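Ycf54 protein (Thermosynechococcus elongatus, PDB 3HZE) is of unproven function but probably assists the magnesium-protoporphyrin IX monomethyl ester cyclase step of chlorophyll biosynthesis. Local coordinates at residues 28-31 against 32-35. Sequence-based numbering, arbitrary orientation.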
loop_
_atom_site.group_PDB
_atom_site.type_symbol
_atom_site.label_atom_id
_atom_site.label_comp_id
_atom_site.label_asym_id
_atom_site.label_seq_id
_atom_site.Cartn_x
_atom_site.Cartn_y
_atom_site.Cartn_z
ATOM N N GLN A 28 10.046 -7.161 7.758
ATOM C CA GLN A 28 10.695 -6.195 8.635
ATOM C C GLN A 28 11.836 -6.872 9.387
ATOM O O GLN A 28 12.918 -6.306 9.521
ATOM C CB GLN A 28 9.685 -5.600 9.625
ATOM C CG GLN A 28 8.692 -4.625 8.983
ATOM C CD GLN A 28 7.652 -4.116 9.969
ATOM O OE1 GLN A 28 6.899 -3.184 9.671
ATOM N NE2 GLN A 28 7.599 -4.730 11.144
ATOM N N ARG A 29 11.600 -8.091 9.866
ATOM C CA ARG A 29 12.640 -8.833 10.577
ATOM C C ARG A 29 13.814 -9.117 9.641
ATOM O O ARG A 29 14.980 -9.049 10.048
ATOM C CB ARG A 29 12.094 -10.158 11.114
ATOM C CG ARG A 29 11.048 -10.024 12.218
ATOM C CD ARG A 29 10.491 -11.406 12.595
ATOM N NE ARG A 29 9.232 -11.315 13.334
ATOM C CZ ARG A 29 8.199 -12.135 13.153
ATOM N NH1 ARG A 29 8.271 -13.107 12.256
ATOM N NH2 ARG A 29 7.093 -11.985 13.867
ATOM N N HIS A 30 13.504 -9.443 8.389
ATOM C CA HIS A 30 14.542 -9.724 7.405
ATOM C C HIS A 30 15.385 -8.472 7.124
ATOM O O HIS A 30 16.609 -8.553 7.019
ATOM C CB HIS A 30 13.905 -10.247 6.113
ATOM C CG HIS A 30 14.847 -10.301 4.951
ATOM N ND1 HIS A 30 15.980 -11.085 4.944
ATOM C CD2 HIS A 30 14.823 -9.665 3.754
ATOM C CE1 HIS A 30 16.614 -10.932 3.796
ATOM N NE2 HIS A 30 15.932 -10.076 3.055
ATOM N N TYR A 31 14.733 -7.321 7.000
ATOM C CA TYR A 31 15.445 -6.062 6.746
ATOM C C TYR A 31 16.328 -5.699 7.935
ATOM O O TYR A 31 17.443 -5.203 7.763
ATOM C CB TYR A 31 14.459 -4.913 6.489
ATOM C CG TYR A 31 14.054 -4.739 5.040
ATOM C CD1 TYR A 31 13.602 -5.818 4.283
ATOM C CD2 TYR A 31 14.098 -3.485 4.433
ATOM C CE1 TYR A 31 13.198 -5.655 2.960
ATOM C CE2 TYR A 31 13.692 -3.308 3.099
ATOM C CZ TYR A 31 13.243 -4.399 2.373
ATOM O OH TYR A 31 12.823 -4.235 1.065
ATOM N N ARG A 32 15.819 -5.924 9.138
ATOM C CA ARG A 32 16.582 -5.628 10.337
ATOM C C ARG A 32 17.844 -6.482 10.388
ATOM O O ARG A 32 18.925 -5.977 10.681
ATOM C CB ARG A 32 15.731 -5.876 11.584
ATOM C CG ARG A 32 14.968 -4.658 12.083
ATOM C CD ARG A 32 14.059 -4.060 11.019
ATOM N NE ARG A 32 13.344 -2.884 11.511
ATOM C CZ ARG A 32 12.428 -2.910 12.476
ATOM N NH1 ARG A 32 12.109 -4.059 13.060
ATOM N NH2 ARG A 32 11.830 -1.788 12.859
ATOM N N GLU A 33 17.715 -7.770 10.081
ATOM C CA GLU A 33 18.880 -8.654 10.116
ATOM C C GLU A 33 19.898 -8.277 9.045
ATOM O O GLU A 33 21.088 -8.541 9.201
ATOM C CB GLU A 33 18.462 -10.123 9.949
ATOM C CG GLU A 33 18.000 -10.519 8.560
ATOM C CD GLU A 33 17.528 -11.967 8.488
ATOM O OE1 GLU A 33 16.681 -12.359 9.323
ATOM O OE2 GLU A 33 17.994 -12.707 7.591
ATOM N N GLN A 34 19.436 -7.656 7.963
ATOM C CA GLN A 34 20.340 -7.254 6.890
ATOM C C GLN A 34 20.805 -5.805 7.039
ATOM O O GLN A 34 21.625 -5.328 6.254
ATOM C CB GLN A 34 19.664 -7.433 5.528
ATOM C CG GLN A 34 19.233 -8.863 5.251
ATOM C CD GLN A 34 20.388 -9.842 5.348
ATOM O OE1 GLN A 34 21.277 -9.857 4.494
ATOM N NE2 GLN A 34 20.387 -10.662 6.398
ATOM N N GLY A 35 20.279 -5.116 8.049
ATOM C CA GLY A 35 20.644 -3.728 8.268
ATOM C C GLY A 35 20.116 -2.859 7.143
ATOM O O GLY A 35 20.681 -1.806 6.835
#
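R32 folds its side chain back along the helix until CD sits 2.9 Å from the carbonyl O of Q28, a tight fit. The same oxygen accepts the helical bond from R32 N (3.0 Å), so the peptide N-H and the aliphatic arm of one arginine crowd a single carbonyl. A bend at chi2 (57°) brings CD in; beyond it the guanidinium lies beside the base of the Q28 side chain, NH1 4.5 Å from Q28 CB.

One residue earlier, the CB of Y31 points away from the last turn, and what Y31 gives this contact is mainly backbone: its O takes a weak bond from Q34 N (3.2 Å).

H30 does the opposite. Its CB leaves the following turn, but with CG anti to the backbone N (chi1 168°) the imidazole swings back toward Q34. CE1 meets Q34 CG at 3.6 Å, and the ring lies almost parallel to the Q34 amide, with 9° between their planes. E33 OE2 comes to the ring's edge near its plane, 3.7 Å from ND1, a distant polar approach.

Beyond Q34 the chain leaves helical geometry at G35, whose positive phi completes a Schellman motif; its N bonds to R32 O at 3.1 Å.

This is the C-terminal end of helix 21-34, at the surface; the centre of this contact lies about 20 Å from the centre of the chain. Buried Y31 joins it to the connection that follows: its OH bonds to D39, its ring packs edge-to-face with F40 at the start of strand 40-44, an outermost strand of the antiparallel sheet, and I38 fills in beside Q28 and R32.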